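Local coordinates for protein proline dehydrogenase (Deinococcus radiodurans, PDB 4H6Q) that oxidises L-proline to delta-1-pyrroline-5-carboxylate with FAD as cofactor, passing the electrons to a quinone in the first step of proline breakdown to glutamate, at residues L64-D69 with S98-S103; F77-I82 with A120-A125; G224-V229 with A253-M258. One frame throughout, in Å; residues are numbered along the deposited sequence. Where two conformers were deposited one is given.

Contact 1: L64-D69 with S98-S103; sequences LGEFID and SIKLSS. With TFB (tetrahydrofuran-2-carboxylic acid), chain D.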
loop_
_atom_site.group_PDB
_atom_site.type_symbol
_atom_site.label_atom_id
_atom_site.label_comp_id
_atom_site.label_asym_id
_atom_site.label_seq_id
_atom_site.Cartn_x
_atom_site.Cartn_y
_atom_site.Cartn_z
ATOM N N LEU A 64 8.216 5.490 -5.851
ATOM C CA LEU A 64 7.234 5.701 -6.916
ATOM C C LEU A 64 7.694 5.189 -8.281
ATOM O O LEU A 64 8.877 5.280 -8.625
ATOM C CB LEU A 64 6.902 7.197 -7.015
ATOM C CG LEU A 64 6.024 7.676 -5.834
ATOM C CD1 LEU A 64 5.995 9.227 -5.793
ATOM C CD2 LEU A 64 4.609 7.065 -5.878
ATOM N N GLY A 65 6.762 4.628 -9.045
ATOM C CA GLY A 65 7.059 4.137 -10.382
ATOM C C GLY A 65 6.238 2.868 -10.658
ATOM O O GLY A 65 5.906 2.116 -9.741
ATOM N N GLU A 66 5.901 2.613 -11.906
ATOM C CA GLU A 66 4.992 1.511 -12.218
ATOM C C GLU A 66 4.999 1.193 -13.711
ATOM O O GLU A 66 5.395 2.046 -14.541
ATOM C CB GLU A 66 3.546 1.877 -11.752
ATOM C CG GLU A 66 3.014 3.182 -12.360
ATOM C CD GLU A 66 1.800 3.684 -11.654
ATOM O OE1 GLU A 66 0.761 3.868 -12.316
ATOM O OE2 GLU A 66 1.862 3.889 -10.418
ATOM N N PHE A 67 4.544 0.001 -14.055
ATOM C CA PHE A 67 4.420 -0.434 -15.471
ATOM C C PHE A 67 5.722 -0.190 -16.213
ATOM O O PHE A 67 5.762 0.387 -17.302
ATOM C CB PHE A 67 3.215 0.218 -16.182
ATOM C CG PHE A 67 1.913 -0.004 -15.452
ATOM C CD1 PHE A 67 1.426 -1.302 -15.241
ATOM C CD2 PHE A 67 1.215 1.060 -14.876
ATOM C CE1 PHE A 67 0.276 -1.524 -14.500
ATOM C CE2 PHE A 67 0.045 0.843 -14.183
ATOM C CZ PHE A 67 -0.433 -0.460 -13.981
ATOM N N ILE A 68 6.813 -0.669 -15.613
ATOM C CA ILE A 68 8.140 -0.480 -16.177
ATOM C C ILE A 68 8.399 -1.520 -17.278
ATOM O O ILE A 68 8.281 -2.734 -17.046
ATOM C CB ILE A 68 9.184 -0.529 -15.045
ATOM C CG1 ILE A 68 8.842 0.593 -14.031
ATOM C CG2 ILE A 68 10.595 -0.398 -15.615
ATOM C CD1 ILE A 68 9.863 0.734 -12.948
ATOM N N ASP A 69 8.722 -1.051 -18.482
ATOM C CA ASP A 69 8.769 -1.948 -19.641
ATOM C C ASP A 69 10.018 -2.778 -19.757
ATOM O O ASP A 69 9.967 -3.928 -20.207
ATOM C CB ASP A 69 8.585 -1.177 -20.945
ATOM C CG ASP A 69 7.207 -0.577 -21.054
ATOM O OD1 ASP A 69 6.247 -1.274 -20.630
ATOM O OD2 ASP A 69 7.077 0.592 -21.487
ATOM N N SER A 98 5.769 -0.829 0.596
ATOM C CA SER A 98 4.799 -1.278 -0.400
ATOM C C SER A 98 5.404 -1.211 -1.756
ATOM O O SER A 98 6.004 -0.187 -2.115
ATOM C CB SER A 98 3.517 -0.429 -0.322
ATOM O OG SER A 98 2.821 -0.633 0.928
ATOM N N ILE A 99 5.245 -2.299 -2.503
ATOM C CA ILE A 99 5.714 -2.361 -3.893
ATOM C C ILE A 99 4.558 -2.682 -4.811
ATOM O O ILE A 99 3.616 -3.411 -4.458
ATOM C CB ILE A 99 6.864 -3.384 -4.095
ATOM C CG1 ILE A 99 6.419 -4.831 -3.830
ATOM C CG2 ILE A 99 8.071 -2.993 -3.194
ATOM C CD1 ILE A 99 7.512 -5.880 -4.126
ATOM N N LYS A 100 4.651 -2.153 -6.041
ATOM C CA LYS A 100 3.786 -2.551 -7.160
ATOM C C LYS A 100 4.548 -3.572 -7.977
ATOM O O LYS A 100 5.671 -3.304 -8.438
ATOM C CB LYS A 100 3.486 -1.316 -8.043
ATOM C CG LYS A 100 2.408 -0.441 -7.386
ATOM C CD LYS A 100 2.225 0.857 -8.144
ATOM C CE LYS A 100 1.054 1.660 -7.575
ATOM N NZ LYS A 100 1.169 2.013 -6.135
ATOM N N LEU A 101 3.999 -4.770 -8.161
ATOM C CA LEU A 101 4.795 -5.769 -8.861
ATOM C C LEU A 101 5.071 -5.398 -10.350
ATOM O O LEU A 101 6.015 -5.901 -10.968
ATOM C CB LEU A 101 4.182 -7.165 -8.733
ATOM C CG LEU A 101 4.337 -7.752 -7.298
ATOM C CD1 LEU A 101 3.404 -8.921 -7.089
ATOM C CD2 LEU A 101 5.784 -8.128 -6.984
ATOM N N SER A 102 4.239 -4.518 -10.941
ATOM C CA SER A 102 4.542 -4.030 -12.287
ATOM C C SER A 102 5.797 -3.148 -12.330
ATOM O O SER A 102 6.333 -2.894 -13.419
ATOM C CB SER A 102 3.370 -3.220 -12.840
ATOM O OG SER A 102 3.364 -1.918 -12.279
ATOM N N SER A 103 6.300 -2.687 -11.183
ATOM C CA SER A 103 7.561 -1.945 -11.160
ATOM C C SER A 103 8.766 -2.848 -11.146
ATOM O O SER A 103 9.880 -2.388 -11.447
ATOM C CB SER A 103 7.667 -0.988 -9.988
ATOM O OG SER A 103 7.784 -1.673 -8.749
HETATM O OA TFB D . -1.867 2.402 -4.515
HETATM C CA TFB D . -2.528 3.649 -4.689
HETATM C C TFB D . -1.899 4.436 -5.819
HETATM O OB TFB D . -2.516 5.432 -6.281
HETATM C CB TFB D . -2.381 4.390 -3.428
HETATM C CG TFB D . -1.199 3.795 -2.814
HETATM C CD TFB D . -1.021 2.436 -3.369
HETATM O OXT TFB D . -0.758 4.117 -6.321
HETATM O O HOH W 1 6.962 -4.721 -15.308
#
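Glu66 and Phe67 run past Ser103 and Ser102 with CA atoms 4.4 and 4.8 Å apart, an irregular loop laid against the turn that follows strand 96-99. Ser102 does most of the joining. Its OG sits between the backbone N and the carbonyl carbon (chi1 78°), which turns it to the loop, where the N-H of Phe67 meets Ser102 OG at 2.9 Å, nearly straight at 165°. The same hydroxyl lies over one face of the Phe67 ring, offset toward its rim, and also bonds Glu139. One residue on, Ile68 N donates to Ser102 O (3.2 Å), tilted from the carbonyl plane, and a water bridges Ser102 O and Ile68 O. Ile68 extends its CD1 to within 3.5 Å of Ser103 O, a buried carbonyl oxygen with no polar partner in the model. Ser103 turns its own OG back to Lys100 O (2.7 Å), in the carbonyl plane; that oxygen also takes the N-H of Ser103, closing the turn with two bonds. Glu66 and Lys100 lie side by side, pointing the same way, with Glu66 OE2 3.7 Å from Lys100 CE. Their charged ends part: the carboxylate pairs with Arg293, whereas Lys100, bent at its last torsion (chi4 58°), forms a salt bridge with Asp137 and hydrogen-bonds the carboxylate of the bound tetrahydrofuroate, NZ 2.9 Å from TFB OXT. The turn after strand 96-99 thus sends Lys100 into the substrate pocket, with Glu66 behind it through Arg293, at the C-terminal end of the strands, the usual place of the active site in a beta8-alpha8 barrel.

Contact 2: F77-I82 with A120-A125; sequences FADDVI and ARRIIA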
loop_
_atom_site.group_PDB
_atom_site.type_symbol
_atom_site.label_atom_id
_atom_site.label_comp_id
_atom_site.label_asym_id
_atom_site.label_seq_id
_atom_site.Cartn_x
_atom_site.Cartn_y
_atom_site.Cartn_z
ATOM N N PHE A 77 14.972 -1.091 -10.421
ATOM C CA PHE A 77 13.949 -0.538 -9.528
ATOM C C PHE A 77 13.958 -1.392 -8.244
ATOM O O PHE A 77 13.994 -0.844 -7.133
ATOM C CB PHE A 77 12.564 -0.568 -10.189
ATOM C CG PHE A 77 11.531 0.163 -9.407
ATOM C CD1 PHE A 77 11.118 1.443 -9.782
ATOM C CD2 PHE A 77 10.945 -0.436 -8.269
ATOM C CE1 PHE A 77 10.142 2.140 -9.044
ATOM C CE2 PHE A 77 9.983 0.261 -7.522
ATOM C CZ PHE A 77 9.570 1.542 -7.930
ATOM N N ALA A 78 13.937 -2.725 -8.389
ATOM C CA ALA A 78 14.028 -3.595 -7.203
ATOM C C ALA A 78 15.288 -3.322 -6.364
ATOM O O ALA A 78 15.231 -3.310 -5.107
ATOM C CB ALA A 78 13.966 -5.025 -7.629
ATOM N N ASP A 79 16.418 -3.069 -7.052
ATOM C CA ASP A 79 17.640 -2.757 -6.327
ATOM C C ASP A 79 17.508 -1.445 -5.546
ATOM O O ASP A 79 18.026 -1.330 -4.419
ATOM C CB ASP A 79 18.820 -2.694 -7.299
ATOM C CG ASP A 79 19.179 -4.040 -7.892
ATOM O OD1 ASP A 79 18.883 -5.066 -7.252
ATOM O OD2 ASP A 79 19.838 -4.036 -8.949
ATOM N N ASP A 80 16.808 -0.464 -6.103
ATOM C CA ASP A 80 16.521 0.766 -5.406
ATOM C C ASP A 80 15.591 0.609 -4.220
ATOM O O ASP A 80 15.767 1.282 -3.196
ATOM C CB ASP A 80 15.994 1.803 -6.387
ATOM C CG ASP A 80 17.046 2.290 -7.366
ATOM O OD1 ASP A 80 18.248 2.164 -7.081
ATOM O OD2 ASP A 80 16.649 2.867 -8.405
ATOM N N VAL A 81 14.665 -0.333 -4.297
ATOM C CA VAL A 81 13.839 -0.677 -3.124
ATOM C C VAL A 81 14.695 -1.328 -2.026
ATOM O O VAL A 81 14.530 -0.999 -0.838
ATOM C CB VAL A 81 12.651 -1.590 -3.510
ATOM C CG1 VAL A 81 11.870 -2.017 -2.277
ATOM C CG2 VAL A 81 11.717 -0.875 -4.515
ATOM N N ILE A 82 15.642 -2.191 -2.423
ATOM C CA ILE A 82 16.578 -2.753 -1.442
ATOM C C ILE A 82 17.417 -1.654 -0.805
ATOM O O ILE A 82 17.651 -1.687 0.418
ATOM C CB ILE A 82 17.377 -3.898 -2.058
ATOM C CG1 ILE A 82 16.417 -5.072 -2.271
ATOM C CG2 ILE A 82 18.574 -4.327 -1.184
ATOM C CD1 ILE A 82 16.877 -6.208 -3.226
ATOM N N ALA A 120 10.666 -9.786 -6.212
ATOM C CA ALA A 120 9.947 -9.694 -4.930
ATOM C C ALA A 120 10.587 -10.582 -3.864
ATOM O O ALA A 120 10.659 -10.194 -2.683
ATOM C CB ALA A 120 8.473 -10.060 -5.099
ATOM N N ARG A 121 11.074 -11.752 -4.247
ATOM C CA ARG A 121 11.787 -12.605 -3.297
ATOM C C ARG A 121 12.979 -11.887 -2.681
ATOM O O ARG A 121 13.218 -11.971 -1.463
ATOM C CB ARG A 121 12.272 -13.887 -3.983
ATOM C CG ARG A 121 11.173 -14.914 -4.197
ATOM C CD ARG A 121 11.699 -16.050 -5.045
ATOM N NE ARG A 121 10.708 -17.115 -5.105
ATOM C CZ ARG A 121 10.517 -17.904 -6.149
ATOM N NH1 ARG A 121 11.232 -17.723 -7.242
ATOM N NH2 ARG A 121 9.584 -18.844 -6.109
ATOM N N ARG A 122 13.758 -11.170 -3.487
ATOM C CA ARG A 122 14.948 -10.463 -2.990
ATOM C C ARG A 122 14.551 -9.330 -2.048
ATOM O O ARG A 122 15.200 -9.111 -1.002
ATOM C CB ARG A 122 15.772 -9.889 -4.157
ATOM C CG ARG A 122 16.215 -10.933 -5.161
ATOM C CD ARG A 122 17.176 -10.333 -6.169
ATOM N NE ARG A 122 16.698 -9.191 -6.941
ATOM C CZ ARG A 122 17.229 -7.956 -6.864
ATOM N NH1 ARG A 122 18.205 -7.668 -6.018
ATOM N NH2 ARG A 122 16.809 -7.025 -7.652
ATOM N N ILE A 123 13.509 -8.588 -2.422
ATOM C CA ILE A 123 13.019 -7.503 -1.588
ATOM C C ILE A 123 12.498 -8.026 -0.234
ATOM O O ILE A 123 12.842 -7.483 0.841
ATOM C CB ILE A 123 11.935 -6.713 -2.346
ATOM C CG1 ILE A 123 12.573 -5.982 -3.566
ATOM C CG2 ILE A 123 11.149 -5.761 -1.425
ATOM C CD1 ILE A 123 11.524 -5.463 -4.576
ATOM N N ILE A 124 11.665 -9.065 -0.277
ATOM C CA ILE A 124 11.069 -9.566 0.957
ATOM C C ILE A 124 12.143 -10.206 1.844
ATOM O O ILE A 124 12.122 -10.028 3.073
ATOM C CB ILE A 124 9.934 -10.566 0.672
ATOM C CG1 ILE A 124 8.818 -9.904 -0.135
ATOM C CG2 ILE A 124 9.401 -11.171 2.017
ATOM C CD1 ILE A 124 7.901 -10.921 -0.810
ATOM N N ALA A 125 13.097 -10.931 1.254
ATOM C CA ALA A 125 14.178 -11.534 2.045
ATOM C C ALA A 125 14.937 -10.445 2.810
ATOM O O ALA A 125 15.282 -10.636 3.978
ATOM C CB ALA A 125 15.112 -12.325 1.124
#
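Residues Ala78 to Ile82 and Arg122 to Ile123 meet where two successive outer helices of the beta8-alpha8 barrel, 71-90 and 115-129, lie side by side. The segments are almost exactly parallel, 3° between their directions and 9.5 Å between their axes, as expected of helices that each follow a strand in the same sense. The interface is layered. Toward the barrel, Ile123 is the apolar centre: its CD1 rests on Ala78 CB at 3.9 Å, its CG2 touches Val81 CG1 at the same distance, and its CG1 runs obliquely past CG1 of Ile82. Ile123 spreads its two branches over different residues of the facing helix, CG2 anti to the backbone N and CG1 beside it. Beneath this layer Val81 and Ile123 both press on Ile99 of strand 96-99, and Val81 also packs on Val97 and Leu63, so the pair of helices is seated on the barrel wall.

Farther out the chemistry turns ionic. The chain of Arg122 leans across the groove and folds at chi3 (-58°), passing over Ile82, whose CD1 comes within 3.4 Å of NH1 and whose side chain it crosses at about a right angle. Ala78 CB lies 3.5 Å from the other nitrogen, NH2 of Arg122; Asn119 from the preceding turn also accepts a bond from NH2. The guanidinium then grips Asp79 end-on in a salt bridge, with the carboxylate plane turned 76° from its own. Both bonds end on a single oxygen lying near the guanidinium plane: Asp79 OD1 is met nearly along its C-O axis by Arg122 NH1 at 3.0 Å and from above the carboxylate plane by NH2 at 2.9 Å.

Contact 3: G224-V229 with A253-M258; sequences GNYTNV and AFEFQM. With FAD (flavin-adenine dinucleotide), chain C.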
loop_
_atom_site.group_PDB
_atom_site.type_symbol
_atom_site.label_atom_id
_atom_site.label_comp_id
_atom_site.label_asym_id
_atom_site.label_seq_id
_atom_site.Cartn_x
_atom_site.Cartn_y
_atom_site.Cartn_z
ATOM N N GLY A 224 -10.080 -13.195 12.184
ATOM C CA GLY A 224 -8.908 -13.124 13.048
ATOM C C GLY A 224 -7.630 -12.750 12.311
ATOM O O GLY A 224 -6.505 -12.944 12.833
ATOM N N ASN A 225 -7.763 -12.170 11.114
ATOM C CA ASN A 225 -6.572 -11.808 10.345
ATOM C C ASN A 225 -6.238 -10.337 10.494
ATOM O O ASN A 225 -7.154 -9.516 10.688
ATOM C CB ASN A 225 -6.861 -12.102 8.864
ATOM C CG ASN A 225 -7.165 -13.545 8.620
ATOM O OD1 ASN A 225 -6.536 -14.418 9.207
ATOM N ND2 ASN A 225 -8.153 -13.811 7.760
ATOM N N TYR A 226 -4.956 -9.993 10.433
ATOM C CA TYR A 226 -4.560 -8.598 10.607
ATOM C C TYR A 226 -5.098 -7.775 9.417
ATOM O O TYR A 226 -4.950 -8.176 8.242
ATOM C CB TYR A 226 -3.026 -8.479 10.765
ATOM C CG TYR A 226 -2.653 -7.124 11.324
ATOM C CD1 TYR A 226 -2.531 -6.987 12.699
ATOM C CD2 TYR A 226 -2.526 -5.992 10.508
ATOM C CE1 TYR A 226 -2.248 -5.775 13.256
ATOM C CE2 TYR A 226 -2.239 -4.729 11.064
ATOM C CZ TYR A 226 -2.105 -4.634 12.447
ATOM O OH TYR A 226 -1.792 -3.412 13.032
ATOM N N THR A 227 -5.775 -6.672 9.732
ATOM C CA THR A 227 -6.507 -5.919 8.707
ATOM C C THR A 227 -6.007 -4.503 8.710
ATOM O O THR A 227 -5.926 -3.876 9.779
ATOM C CB THR A 227 -8.013 -5.944 9.045
ATOM O OG1 THR A 227 -8.452 -7.310 9.132
ATOM C CG2 THR A 227 -8.813 -5.290 7.982
ATOM N N ASN A 228 -5.701 -3.967 7.519
ATOM C CA ASN A 228 -5.339 -2.551 7.394
ATOM C C ASN A 228 -6.527 -1.826 6.774
ATOM O O ASN A 228 -6.900 -2.131 5.626
ATOM C CB ASN A 228 -4.046 -2.356 6.567
ATOM C CG ASN A 228 -2.958 -3.299 6.994
ATOM O OD1 ASN A 228 -2.503 -3.246 8.152
ATOM N ND2 ASN A 228 -2.539 -4.209 6.094
ATOM N N VAL A 229 -7.118 -0.919 7.538
ATOM C CA VAL A 229 -8.327 -0.218 7.094
ATOM C C VAL A 229 -7.868 1.077 6.415
ATOM O O VAL A 229 -7.686 2.114 7.067
ATOM C CB VAL A 229 -9.258 0.049 8.296
ATOM C CG1 VAL A 229 -10.550 0.756 7.856
ATOM C CG2 VAL A 229 -9.611 -1.282 8.983
ATOM N N ALA A 253 -4.944 -5.306 16.965
ATOM C CA ALA A 253 -5.267 -6.353 15.977
ATOM C C ALA A 253 -5.526 -5.821 14.567
ATOM O O ALA A 253 -5.856 -6.606 13.661
ATOM C CB ALA A 253 -6.484 -7.135 16.464
ATOM N N PHE A 254 -5.394 -4.512 14.382
ATOM C CA PHE A 254 -5.689 -3.899 13.068
ATOM C C PHE A 254 -5.131 -2.515 13.119
ATOM O O PHE A 254 -4.782 -2.027 14.209
ATOM C CB PHE A 254 -7.209 -3.849 12.791
ATOM C CG PHE A 254 -7.922 -2.874 13.629
ATOM C CD1 PHE A 254 -8.196 -1.598 13.164
ATOM C CD2 PHE A 254 -8.252 -3.184 14.966
ATOM C CE1 PHE A 254 -8.836 -0.643 13.990
ATOM C CE2 PHE A 254 -8.869 -2.245 15.777
ATOM C CZ PHE A 254 -9.176 -1.006 15.306
ATOM N N GLU A 255 -5.064 -1.836 11.976
ATOM C CA GLU A 255 -4.630 -0.431 11.959
ATOM C C GLU A 255 -5.398 0.292 10.876
ATOM O O GLU A 255 -5.855 -0.325 9.878
ATOM C CB GLU A 255 -3.131 -0.288 11.729
ATOM C CG GLU A 255 -2.627 -0.812 10.360
ATOM C CD GLU A 255 -1.159 -1.068 10.362
ATOM O OE1 GLU A 255 -0.449 -0.725 9.368
ATOM O OE2 GLU A 255 -0.651 -1.672 11.367
ATOM N N PHE A 256 -5.541 1.597 11.079
ATOM C CA PHE A 256 -6.018 2.492 10.013
ATOM C C PHE A 256 -4.813 2.901 9.187
ATOM O O PHE A 256 -3.694 3.042 9.702
ATOM C CB PHE A 256 -6.683 3.736 10.606
ATOM C CG PHE A 256 -7.992 3.441 11.274
ATOM C CD1 PHE A 256 -9.115 3.091 10.522
ATOM C CD2 PHE A 256 -8.065 3.391 12.669
ATOM C CE1 PHE A 256 -10.321 2.802 11.152
ATOM C CE2 PHE A 256 -9.239 3.113 13.297
ATOM C CZ PHE A 256 -10.388 2.793 12.549
ATOM N N GLN A 257 -5.050 3.114 7.882
ATOM C CA GLN A 257 -3.999 3.624 6.998
ATOM C C GLN A 257 -4.525 4.733 6.131
ATOM O O GLN A 257 -5.696 4.718 5.733
ATOM C CB GLN A 257 -3.426 2.524 6.083
ATOM C CG GLN A 257 -2.701 1.410 6.874
ATOM C CD GLN A 257 -1.962 0.435 5.962
ATOM O OE1 GLN A 257 -2.142 0.460 4.739
ATOM N NE2 GLN A 257 -1.154 -0.452 6.544
ATOM N N MET A 258 -3.667 5.744 5.866
ATOM C CA MET A 258 -4.046 6.921 5.054
ATOM C C MET A 258 -2.863 7.249 4.153
ATOM O O MET A 258 -1.701 6.876 4.457
ATOM C CB MET A 258 -4.265 8.138 5.964
ATOM C CG MET A 258 -5.580 8.090 6.714
ATOM S SD MET A 258 -5.427 7.260 8.275
ATOM C CE MET A 258 -7.199 7.144 8.637
HETATM P PA FAD C . -13.201 8.462 -0.986
HETATM O O1A FAD C . -14.658 8.008 -0.854
HETATM O O2A FAD C . -12.634 8.579 -2.340
HETATM O O5B FAD C . -12.883 9.762 -0.304
HETATM C C5B FAD C . -13.249 9.960 1.052
HETATM C C4B FAD C . -12.858 11.324 1.580
HETATM O O4B FAD C . -11.468 11.304 1.815
HETATM C C3B FAD C . -13.049 12.436 0.613
HETATM O O3B FAD C . -14.369 12.949 0.552
HETATM C C2B FAD C . -12.047 13.409 1.105
HETATM O O2B FAD C . -12.451 14.028 2.307
HETATM C C1B FAD C . -10.891 12.507 1.398
HETATM N N9A FAD C . -10.027 12.256 0.244
HETATM C C8A FAD C . -9.761 11.020 -0.343
HETATM N N7A FAD C . -8.923 11.135 -1.374
HETATM C C5A FAD C . -8.584 12.482 -1.463
HETATM C C6A FAD C . -7.777 13.212 -2.315
HETATM N N6A FAD C . -7.038 12.587 -3.364
HETATM N N1A FAD C . -7.689 14.538 -2.124
HETATM C C2A FAD C . -8.358 15.168 -1.137
HETATM N N3A FAD C . -9.162 14.513 -0.285
HETATM C C4A FAD C . -9.265 13.196 -0.435
HETATM N N1 FAD C . -6.155 1.360 -4.133
HETATM C C2 FAD C . -5.704 0.396 -4.981
HETATM O O2 FAD C . -6.445 0.138 -6.033
HETATM N N3 FAD C . -4.549 -0.303 -4.764
HETATM C C4 FAD C . -3.756 -0.056 -3.649
HETATM O O4 FAD C . -2.611 -0.742 -3.461
HETATM C C4X FAD C . -4.192 0.978 -2.707
HETATM N N5 FAD C . -3.453 1.266 -1.589
HETATM C C5X FAD C . -3.947 2.222 -0.730
HETATM C C6 FAD C . -3.220 2.533 0.430
HETATM C C7 FAD C . -3.723 3.493 1.346
HETATM C C7M FAD C . -2.935 3.832 2.609
HETATM C C8 FAD C . -4.960 4.123 1.067
HETATM C C8M FAD C . -5.534 5.142 2.015
HETATM C C9 FAD C . -5.660 3.830 -0.113
HETATM C C9A FAD C . -5.175 2.880 -0.990
HETATM N N10 FAD C . -5.921 2.583 -2.148
HETATM C C10 FAD C . -5.427 1.640 -3.015
HETATM C "C1'" FAD C . -7.204 3.205 -2.428
HETATM C "C2'" FAD C . -7.214 4.352 -3.391
HETATM O "O2'" FAD C . -5.962 5.008 -3.236
HETATM C "C3'" FAD C . -8.575 4.956 -2.965
HETATM O "O3'" FAD C . -9.665 4.599 -3.762
HETATM C "C4'" FAD C . -8.620 6.401 -2.661
HETATM O "O4'" FAD C . -7.703 6.581 -1.642
HETATM C "C5'" FAD C . -10.031 6.758 -2.214
HETATM O "O5'" FAD C . -9.958 7.414 -0.987
HETATM P P FAD C . -10.884 7.031 0.249
HETATM O O1P FAD C . -11.018 5.533 0.659
HETATM O O2P FAD C . -10.487 8.103 1.300
HETATM O O3P FAD C . -12.379 7.518 -0.119
HETATM O O HOH W 2 -7.358 -8.903 13.358
#
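Val229 is locked between two backbone bonds to the neighbouring parallel strand: its N-H gives a short, straight bond to Glu255 O (2.7 Å, 172°), and its O accepts from Gln257 N. One step earlier Glu255 N reaches Thr227 O at 3.1 Å. On the outward face, Val229 CB and CG1 lie alongside the Phe256 ring, each 3.8 Å from CD1, under helix 234-246.

The face of Asn228 and Glu255 is polar. Just before the strand, the Tyr226 ring, with chi1 near trans (-164°), reaches across to the adjacent strand; Phe254 CA sits over the ring face in a CH-pi contact, 4.0 Å from the centroid. Tyr226 OH donates to Glu255 OE2 (2.7 Å) on the anti side, ring and carboxylate nearly perpendicular. A phenylalanine at Tyr226 would probably keep the CH-pi contact but leave Glu255 OE2 and Arg276, the hydroxyl's other partner, without that mate.

Glu255 OE1 takes Gln257 NE2 at 2.9 Å, in the amide plane of Gln257, and pairs with Arg278. The Gln257 amide stacks on that of Asn228, planes 13° apart, while Asn228 ND2 bonds Asn187. Gln257 OE1 bonds Arg189, an FAD-binding residue, and Gln257 CB lies 3.7 Å from FAD C7M. This polar cluster lines part of the TIM-barrel interior, next to the flavin; both strands belong to the right-handed beta-alpha-beta unit 227-259.

In the fold
All three contacts belong to one beta8-alpha8 barrel, at different depths. Contact 3 is the buried one, two adjacent strands of the wall with a polar interior, next to the flavin. Contact 1 is partly buried at the C-terminal mouth, where a loop meets the turn after a strand and a lysine reaches the bound tetrahydrofuroate. Contact 2 lies outermost, helix on helix, apolar inside and ionic at the rim, the side chain of Val81 about 13 Å from the bound TFB. Contacts 1 and 2 touch: Phe77 of helix 71-90 packs on Ile68 and Ser103, and their segments alternate along the chain. Contact 3 stands apart from both, across the chain's centre from contact 1.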